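Local structure of uncharacterized protein (Anabaena variabilis, 3OT2) at residues F85-I90 against F102-D107; Q46-V50 against A65-L69; V147-R151 against L165-P169. The protein is uncharacterised but, as a Uma2 (DUF820) member of the PD-(D/E)XK clan, is probably a nuclease related to restriction endonucleases. All coordinates share one frame; numbering follows the deposited sequence.

Interaction 1: residues F85-I90 against F102-D107; sequences FIWSRI and FLIAPD
The Phe-85 ring is packed between Phe-102 and Pro-106. One face of Phe-85 takes Phe-102 CD2, 3.5 Å from Phe-85 CZ. The two side chains run past one another in opposing senses, the ring planes inclined at 59°. The opposite face receives a CH-pi contact from Pro-106 CA, 3.8 Å from the Phe-85 ring centroid. CD1 of Ile-104 arrives obliquely, 3.6 Å from Phe-85 CE2.

Beside this apolar group lies the side chain of Arg-89. A bend at chi3 (81°) turns its guanidinium toward the 102-107 backbone. NH1 and NH2 grip the carbonyl of Ala-105 end-on, each 2.9 Å from Ala-105 O and nearly in the guanidinium plane. NH1 also forms a salt bridge to Asp-107 OD2, again at 2.9 Å. Guanidinium and carboxylate planes stand 90° apart, and Ile-104 CD1 covers one guanidinium face. Asp-107 OD2 has a second donor, Ile-86 N, at 2.9 Å in a nearly straight bond; Ile-86 N and Arg-89 NH1 reach this oxygen from opposite faces of the carboxylate. The other oxygen, OD1, is taken by Gln-135 NE2.

Cutting Arg-89 back to an alanine would remove the cation facing Asp-107 and is likely to leave the Ala-105 carbonyl without both guanidinium donors.

The contact ties the turn leaving strand 82-86 to the loop leading into its antiparallel neighbour, strand 108-112. The three bonds made by NH1 and NH2, to Ala-105 O and Asp-107 OD2, probably restrict rotation of the guanidinium. The buried Asp-107 carboxylate, for its part, is met by one cation, one backbone N-H and the Gln-135 amide.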
loop_
_atom_site.group_PDB
_atom_site.type_symbol
_atom_site.label_atom_id
_atom_site.label_comp_id
_atom_site.label_asym_id
_atom_site.label_seq_id
_atom_site.Cartn_x
_atom_site.Cartn_y
_atom_site.Cartn_z
ATOM N N PHE A 85 11.093 -17.117 10.155
ATOM C CA PHE A 85 10.316 -18.333 10.466
ATOM C C PHE A 85 10.522 -18.732 11.896
ATOM O O PHE A 85 11.669 -18.786 12.332
ATOM C CB PHE A 85 10.778 -19.511 9.568
ATOM C CG PHE A 85 10.379 -19.412 8.118
ATOM C CD1 PHE A 85 11.165 -18.721 7.212
ATOM C CD2 PHE A 85 9.229 -20.039 7.653
ATOM C CE1 PHE A 85 10.793 -18.629 5.875
ATOM C CE2 PHE A 85 8.871 -19.967 6.306
ATOM C CZ PHE A 85 9.654 -19.261 5.427
ATOM N N ILE A 86 9.431 -19.078 12.615
ATOM C CA ILE A 86 9.516 -19.590 13.985
ATOM C C ILE A 86 10.198 -20.970 13.869
ATOM O O ILE A 86 10.137 -21.592 12.787
ATOM C CB ILE A 86 8.156 -19.608 14.742
ATOM C CG1 ILE A 86 7.167 -20.663 14.154
ATOM C CG2 ILE A 86 7.560 -18.177 14.792
ATOM C CD1 ILE A 86 5.817 -20.834 14.915
ATOM N N TRP A 87 10.890 -21.413 14.944
ATOM C CA TRP A 87 11.708 -22.616 14.899
ATOM C C TRP A 87 10.958 -23.845 14.427
ATOM O O TRP A 87 11.485 -24.544 13.568
ATOM C CB TRP A 87 12.359 -22.900 16.255
ATOM C CG TRP A 87 13.774 -23.390 16.120
ATOM C CD1 TRP A 87 14.202 -24.684 16.199
ATOM C CD2 TRP A 87 14.936 -22.597 15.814
ATOM N NE1 TRP A 87 15.560 -24.742 15.979
ATOM C CE2 TRP A 87 16.035 -23.473 15.747
ATOM C CE3 TRP A 87 15.151 -21.231 15.565
ATOM C CZ2 TRP A 87 17.342 -23.022 15.478
ATOM C CZ3 TRP A 87 16.444 -20.788 15.317
ATOM C CH2 TRP A 87 17.524 -21.677 15.297
ATOM N N SER A 88 9.728 -24.094 14.942
ATOM C CA SER A 88 8.912 -25.275 14.595
ATOM C C SER A 88 8.519 -25.326 13.106
ATOM O O SER A 88 8.182 -26.395 12.611
ATOM C CB SER A 88 7.650 -25.319 15.451
ATOM O OG SER A 88 6.816 -24.195 15.210
ATOM N N ARG A 89 8.547 -24.181 12.405
ATOM C CA ARG A 89 8.154 -24.095 10.992
ATOM C C ARG A 89 9.351 -24.117 10.027
ATOM O O ARG A 89 9.126 -24.177 8.825
ATOM C CB ARG A 89 7.293 -22.832 10.751
ATOM C CG ARG A 89 5.895 -22.982 11.349
ATOM C CD ARG A 89 5.026 -21.797 10.993
ATOM N NE ARG A 89 4.470 -21.908 9.642
ATOM C CZ ARG A 89 4.793 -21.117 8.630
ATOM N NH1 ARG A 89 5.702 -20.162 8.789
ATOM N NH2 ARG A 89 4.226 -21.282 7.446
ATOM N N ILE A 90 10.605 -24.122 10.528
ATOM C CA ILE A 90 11.781 -24.168 9.645
ATOM C C ILE A 90 11.881 -25.608 9.068
ATOM O O ILE A 90 12.054 -26.539 9.845
ATOM C CB ILE A 90 13.092 -23.714 10.361
ATOM C CG1 ILE A 90 13.017 -22.237 10.803
ATOM C CG2 ILE A 90 14.331 -23.950 9.453
ATOM C CD1 ILE A 90 14.060 -21.785 11.807
ATOM N N PHE A 102 11.776 -24.178 0.644
ATOM C CA PHE A 102 10.755 -23.722 1.596
ATOM C C PHE A 102 9.451 -23.624 0.845
ATOM O O PHE A 102 9.328 -22.795 -0.053
ATOM C CB PHE A 102 11.148 -22.378 2.228
ATOM C CG PHE A 102 12.122 -22.437 3.384
ATOM C CD1 PHE A 102 13.403 -22.946 3.210
ATOM C CD2 PHE A 102 11.788 -21.896 4.621
ATOM C CE1 PHE A 102 14.322 -22.962 4.266
ATOM C CE2 PHE A 102 12.715 -21.887 5.671
ATOM C CZ PHE A 102 13.969 -22.433 5.490
ATOM N N LEU A 103 8.502 -24.508 1.165
ATOM C CA LEU A 103 7.211 -24.552 0.477
ATOM C C LEU A 103 6.094 -23.933 1.330
ATOM O O LEU A 103 4.915 -24.264 1.169
ATOM C CB LEU A 103 6.868 -26.005 0.074
ATOM C CG LEU A 103 7.831 -26.682 -0.915
ATOM C CD1 LEU A 103 7.534 -28.168 -1.025
ATOM C CD2 LEU A 103 7.775 -26.023 -2.286
ATOM N N ILE A 104 6.465 -22.988 2.206
ATOM C CA ILE A 104 5.538 -22.355 3.145
ATOM C C ILE A 104 5.787 -20.843 3.232
ATOM O O ILE A 104 6.858 -20.363 2.873
ATOM C CB ILE A 104 5.639 -23.022 4.558
ATOM C CG1 ILE A 104 7.097 -23.062 5.078
ATOM C CG2 ILE A 104 4.981 -24.433 4.588
ATOM C CD1 ILE A 104 7.209 -23.191 6.558
ATOM N N ALA A 105 4.791 -20.107 3.725
ATOM C CA ALA A 105 4.858 -18.668 3.901
ATOM C C ALA A 105 5.695 -18.323 5.149
ATOM O O ALA A 105 5.603 -19.057 6.138
ATOM C CB ALA A 105 3.453 -18.090 4.018
ATOM N N PRO A 106 6.483 -17.214 5.152
ATOM C CA PRO A 106 7.221 -16.851 6.388
ATOM C C PRO A 106 6.270 -16.482 7.519
ATOM O O PRO A 106 5.133 -16.112 7.257
ATOM C CB PRO A 106 8.056 -15.622 5.978
ATOM C CG PRO A 106 7.930 -15.508 4.489
ATOM C CD PRO A 106 6.666 -16.208 4.089
ATOM N N ASP A 107 6.724 -16.530 8.771
ATOM C CA ASP A 107 5.887 -16.051 9.875
ATOM C C ASP A 107 5.862 -14.530 9.851
ATOM O O ASP A 107 4.877 -13.900 10.221
ATOM C CB ASP A 107 6.444 -16.566 11.215
ATOM C CG ASP A 107 6.120 -18.019 11.384
ATOM O OD1 ASP A 107 4.960 -18.323 11.747
ATOM O OD2 ASP A 107 6.980 -18.865 11.019
#

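Interaction 2: residues Q46-V50 against A65-L69; sequences QSECV and AFLEL. With EDO (1,2-ethanediol), chain I.
Helix 40-57 packs against the edge strand 63-67 of the central mixed sheet, and residues 46-50 and 65-69 form part of that helix-on-sheet layer. The short axes run nearly antiparallel, 158° apart, and come within 9.0 Å of each other.

Val-50 and Gln-46, one helical turn apart, face the strand. Val-50 divides its two methyls: CG1 lies 4.0 Å from Ala-65 CB, whereas CG2 lies 3.6 Å from Leu-67 CG. This split follows from chi1 of -176°, which sets CG1 opposite the backbone N and leaves CG2 beside it. Farther along the helix face, the Leu-67 CD2 methyl lies against the stem of Gln-46, 3.4 Å from Gln-46 CG. Ile-82 and Val-84 of the adjacent strand extend the apolar layer.

Beyond Leu-67 the extended Gln-46 chain runs roughly perpendicular to that of Glu-68. NE2 donates to Glu-68 OE2 over 2.7 Å, close to the amide plane, and on the anti side of Glu-68 OE2 but tilted out of the carboxylate plane, with the two planes 81° apart. The same nitrogen also bonds the backbone oxygen of Asp-81, and Glu-68 OE1 forms a salt bridge with Lys-35. A 1,2-ethanediol molecule, probably from the crystallisation liquor, is bonded weakly by its O2 to Glu-68 O (3.2 Å).

A first helix laid over three antiparallel strands, 63-67, 82-86 and 108-112, followed by helix 119-131 and strand 136-141, is the alpha-beta-beta-beta-alpha-beta core of the PD-(D/E)XK nuclease fold.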
loop_
_atom_site.group_PDB
_atom_site.type_symbol
_atom_site.label_atom_id
_atom_site.label_comp_id
_atom_site.label_asym_id
_atom_site.label_seq_id
_atom_site.Cartn_x
_atom_site.Cartn_y
_atom_site.Cartn_z
ATOM N N GLN A 46 18.635 -3.721 4.977
ATOM C CA GLN A 46 18.428 -5.159 4.891
ATOM C C GLN A 46 19.401 -5.956 5.783
ATOM O O GLN A 46 18.928 -6.814 6.527
ATOM C CB GLN A 46 18.558 -5.630 3.451
ATOM C CG GLN A 46 18.070 -7.052 3.221
ATOM C CD GLN A 46 18.304 -7.491 1.804
ATOM O OE1 GLN A 46 19.138 -6.942 1.085
ATOM N NE2 GLN A 46 17.601 -8.529 1.375
ATOM N N SER A 47 20.731 -5.681 5.692
ATOM C CA SER A 47 21.741 -6.409 6.464
ATOM C C SER A 47 21.591 -6.158 7.962
ATOM O O SER A 47 21.669 -7.108 8.750
ATOM C CB SER A 47 23.152 -6.050 5.999
ATOM O OG SER A 47 23.374 -6.534 4.684
ATOM N N GLU A 48 21.363 -4.902 8.359
ATOM C CA GLU A 48 21.212 -4.558 9.769
ATOM C C GLU A 48 19.921 -5.112 10.355
ATOM O O GLU A 48 19.888 -5.503 11.521
ATOM C CB GLU A 48 21.262 -3.041 9.954
ATOM C CG GLU A 48 21.486 -2.622 11.397
ATOM C CD GLU A 48 22.710 -3.163 12.107
ATOM O OE1 GLU A 48 23.743 -3.403 11.439
ATOM O OE2 GLU A 48 22.635 -3.331 13.344
ATOM N N CYS A 49 18.858 -5.129 9.556
ATOM C CA CYS A 49 17.564 -5.636 9.982
ATOM C C CYS A 49 17.626 -7.130 10.304
ATOM O O CYS A 49 17.081 -7.536 11.329
ATOM C CB CYS A 49 16.533 -5.349 8.906
ATOM S SG CYS A 49 14.849 -5.326 9.506
ATOM N N VAL A 50 18.301 -7.947 9.442
ATOM C CA VAL A 50 18.457 -9.397 9.661
ATOM C C VAL A 50 19.277 -9.637 10.941
ATOM O O VAL A 50 18.941 -10.510 11.733
ATOM C CB VAL A 50 19.114 -10.102 8.439
ATOM C CG1 VAL A 50 19.180 -11.609 8.638
ATOM C CG2 VAL A 50 18.349 -9.803 7.183
ATOM N N ALA A 65 15.785 -15.329 10.995
ATOM C CA ALA A 65 15.611 -14.398 9.891
ATOM C C ALA A 65 16.603 -14.765 8.785
ATOM O O ALA A 65 17.784 -14.964 9.060
ATOM C CB ALA A 65 15.836 -12.968 10.358
ATOM N N PHE A 66 16.112 -14.871 7.549
ATOM C CA PHE A 66 16.906 -15.240 6.377
ATOM C C PHE A 66 16.876 -14.151 5.335
ATOM O O PHE A 66 15.824 -13.575 5.071
ATOM C CB PHE A 66 16.366 -16.534 5.734
ATOM C CG PHE A 66 16.264 -17.730 6.634
ATOM C CD1 PHE A 66 17.344 -18.585 6.799
ATOM C CD2 PHE A 66 15.078 -18.014 7.305
ATOM C CE1 PHE A 66 17.241 -19.690 7.628
ATOM C CE2 PHE A 66 14.982 -19.110 8.148
ATOM C CZ PHE A 66 16.060 -19.948 8.298
ATOM N N LEU A 67 18.032 -13.899 4.726
ATOM C CA LEU A 67 18.198 -12.955 3.634
ATOM C C LEU A 67 17.872 -13.615 2.331
ATOM O O LEU A 67 18.435 -14.678 2.045
ATOM C CB LEU A 67 19.672 -12.493 3.566
ATOM C CG LEU A 67 20.079 -11.314 4.415
ATOM C CD1 LEU A 67 21.575 -11.224 4.523
ATOM C CD2 LEU A 67 19.646 -10.053 3.790
ATOM N N GLU A 68 17.033 -12.969 1.495
ATOM C CA GLU A 68 16.784 -13.415 0.123
ATOM C C GLU A 68 16.499 -14.941 -0.005
ATOM O O GLU A 68 17.075 -15.612 -0.867
ATOM C CB GLU A 68 17.997 -13.058 -0.755
ATOM C CG GLU A 68 18.386 -11.586 -0.775
ATOM C CD GLU A 68 17.420 -10.672 -1.498
ATOM O OE1 GLU A 68 16.724 -11.162 -2.411
ATOM O OE2 GLU A 68 17.379 -9.461 -1.177
ATOM N N LEU A 69 15.583 -15.468 0.820
ATOM C CA LEU A 69 15.214 -16.876 0.781
ATOM C C LEU A 69 13.960 -17.056 -0.086
ATOM O O LEU A 69 12.999 -16.296 0.059
ATOM C CB LEU A 69 14.969 -17.378 2.223
ATOM C CG LEU A 69 14.436 -18.793 2.405
ATOM C CD1 LEU A 69 15.529 -19.844 2.123
ATOM C CD2 LEU A 69 13.864 -18.975 3.798
HETATM C C1 EDO I . 17.727 -17.945 -3.638
HETATM O O1 EDO I . 17.016 -19.177 -3.718
HETATM C C2 EDO I . 16.785 -16.834 -4.056
HETATM O O2 EDO I . 17.520 -15.610 -4.028
#

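Interaction 3: residues V147-R151 against L165-P169; sequences VFVYR and LVPVP
Apolar contacts carry most of this interface, in which two valines of strand 146-150 face a loop that follows strand 157-159. Val-147 and Val-166 meet methyl to methyl, CG1 to CG1 at 3.8 Å. The same Val-166 CG1 also touches Val-149 CG2, 4.0 Å away, so a single methyl is shared by both strand valines. It reaches them because chi1 of -168° swings it opposite the Val-166 backbone N. Val-149 CG2 in turn contacts Pro-167 CD at 3.9 Å. Trp-138 of strand 136-141 touches both Val-149 and Val-166, while Ile-179 of helix 179-183 packs on Val-147 and Val-166, extending the same apolar cluster.

The polar element is Arg-151, for which two conformers were modelled; in the one described here the chain is extended from CG to NE and lies athwart Pro-167. NH2 comes obliquely to the proline, 3.4 Å from Pro-167 CB, without a hydrogen bond to it. NH1 of this arginine forms a salt bridge with Glu-157.

A water provides the mediated link: Arg-151 NH2 donates to it over 2.9 Å, near the guanidinium plane, and the water donates to Val-168 O at 2.8 Å. Pro-167 O bonds Trp-138 NE1.

With no direct hydrogen bond between 147-151 and 165-169, the loop lies against the strand by side-chain packing rather than by sheet pairing. Polar bridging is confined to the water at the arginine end, and it is less certain there because of the second conformer.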
loop_
_atom_site.group_PDB
_atom_site.type_symbol
_atom_site.label_atom_id
_atom_site.label_comp_id
_atom_site.label_asym_id
_atom_site.label_seq_id
_atom_site.Cartn_x
_atom_site.Cartn_y
_atom_site.Cartn_z
ATOM N N VAL A 147 7.175 2.841 7.864
ATOM C CA VAL A 147 6.944 1.405 7.860
ATOM C C VAL A 147 5.432 1.165 7.832
ATOM O O VAL A 147 4.707 1.683 8.688
ATOM C CB VAL A 147 7.631 0.613 9.006
ATOM C CG1 VAL A 147 7.384 -0.887 8.828
ATOM C CG2 VAL A 147 9.138 0.902 9.050
ATOM N N PHE A 148 4.965 0.373 6.854
ATOM C CA PHE A 148 3.580 -0.093 6.828
ATOM C C PHE A 148 3.575 -1.458 7.458
ATOM O O PHE A 148 4.421 -2.295 7.111
ATOM C CB PHE A 148 2.995 -0.154 5.411
ATOM C CG PHE A 148 2.791 1.176 4.730
ATOM C CD1 PHE A 148 1.782 2.035 5.137
ATOM C CD2 PHE A 148 3.608 1.566 3.677
ATOM C CE1 PHE A 148 1.573 3.260 4.482
ATOM C CE2 PHE A 148 3.378 2.781 3.004
ATOM C CZ PHE A 148 2.361 3.613 3.416
ATOM N N VAL A 149 2.668 -1.679 8.401
ATOM C CA VAL A 149 2.533 -2.952 9.119
ATOM C C VAL A 149 1.239 -3.631 8.665
ATOM O O VAL A 149 0.151 -3.052 8.765
ATOM C CB VAL A 149 2.597 -2.751 10.654
ATOM C CG1 VAL A 149 2.191 -4.032 11.395
ATOM C CG2 VAL A 149 3.996 -2.307 11.086
ATOM N N TYR A 150 1.370 -4.876 8.202
ATOM C CA TYR A 150 0.282 -5.698 7.701
ATOM C C TYR A 150 0.032 -6.912 8.610
ATOM O O TYR A 150 0.953 -7.672 8.851
ATOM C CB TYR A 150 0.652 -6.197 6.294
ATOM C CG TYR A 150 0.727 -5.113 5.247
ATOM C CD1 TYR A 150 1.894 -4.375 5.057
ATOM C CD2 TYR A 150 -0.359 -4.840 4.424
ATOM C CE1 TYR A 150 1.970 -3.388 4.075
ATOM C CE2 TYR A 150 -0.294 -3.851 3.442
ATOM C CZ TYR A 150 0.867 -3.120 3.281
ATOM O OH TYR A 150 0.906 -2.149 2.315
ATOM N N ARG A 151 -1.212 -7.074 9.094
ATOM C CA ARG A 151 -1.642 -8.203 9.923
ATOM C C ARG A 151 -2.869 -8.831 9.275
ATOM O O ARG A 151 -3.628 -8.102 8.610
ATOM C CB ARG A 151 -1.957 -7.760 11.356
ATOM C CG ARG A 151 -0.760 -7.285 12.169
ATOM C CD ARG A 151 -1.310 -6.759 13.463
ATOM N NE ARG A 151 -0.327 -6.638 14.522
ATOM C CZ ARG A 151 0.027 -5.495 15.110
ATOM N NH1 ARG A 151 -0.469 -4.336 14.685
ATOM N NH2 ARG A 151 0.880 -5.503 16.125
ATOM N N LEU A 165 7.630 3.029 18.230
ATOM C CA LEU A 165 8.138 1.659 18.100
ATOM C C LEU A 165 7.367 0.951 17.027
ATOM O O LEU A 165 6.142 1.062 16.974
ATOM C CB LEU A 165 8.017 0.878 19.403
ATOM C CG LEU A 165 8.885 1.301 20.576
ATOM C CD1 LEU A 165 8.653 0.354 21.723
ATOM C CD2 LEU A 165 10.370 1.293 20.216
ATOM N N VAL A 166 8.058 0.217 16.164
ATOM C CA VAL A 166 7.379 -0.502 15.089
ATOM C C VAL A 166 6.907 -1.833 15.674
ATOM O O VAL A 166 7.720 -2.529 16.270
ATOM C CB VAL A 166 8.267 -0.681 13.834
ATOM C CG1 VAL A 166 7.443 -1.159 12.640
ATOM C CG2 VAL A 166 8.993 0.617 13.487
ATOM N N PRO A 167 5.619 -2.203 15.543
ATOM C CA PRO A 167 5.174 -3.500 16.081
ATOM C C PRO A 167 5.915 -4.679 15.467
ATOM O O PRO A 167 6.281 -4.686 14.276
ATOM C CB PRO A 167 3.691 -3.577 15.683
ATOM C CG PRO A 167 3.293 -2.208 15.344
ATOM C CD PRO A 167 4.517 -1.497 14.865
ATOM N N VAL A 168 6.077 -5.699 16.279
ATOM C CA VAL A 168 6.751 -6.930 15.885
ATOM C C VAL A 168 5.837 -8.107 16.222
ATOM O O VAL A 168 4.985 -7.963 17.103
ATOM C CB VAL A 168 8.145 -7.047 16.583
ATOM C CG1 VAL A 168 9.127 -6.011 16.035
ATOM C CG2 VAL A 168 8.044 -6.963 18.116
ATOM N N PRO A 169 5.969 -9.285 15.567
ATOM C CA PRO A 169 5.146 -10.441 15.993
ATOM C C PRO A 169 5.467 -10.803 17.440
ATOM O O PRO A 169 6.554 -10.469 17.926
ATOM C CB PRO A 169 5.555 -11.556 15.026
ATOM C CG PRO A 169 6.320 -10.897 13.944
ATOM C CD PRO A 169 6.926 -9.660 14.515
HETATM O O HOH W 1 2.198 -7.765 17.358
#

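All three contacts reach the same mixed sheet; interactions 1 and 2 involve its neighbouring strands 82-86 and 63-67 and touch directly: Leu-69 CD2 lies 3.6 Å from Phe-102 CE2 and 3.7 Å from Phe-85 CE1, and Phe-66 joins the same aromatic packing, although the centres are 15 Å apart. Interaction 3 sits farther across the sheet, its centre about 19 Å from that of interaction 1 and 16 Å from that of interaction 2, touching neither. The bound 1,4-butanediol is about 11 Å from the Phe-102 side chain and about 12 Å from that of Glu-68. Interaction 2 borders Asp-81, whose position just before strand 82-86 is consistent with the aspartate of a PD-(D/E)XK motif.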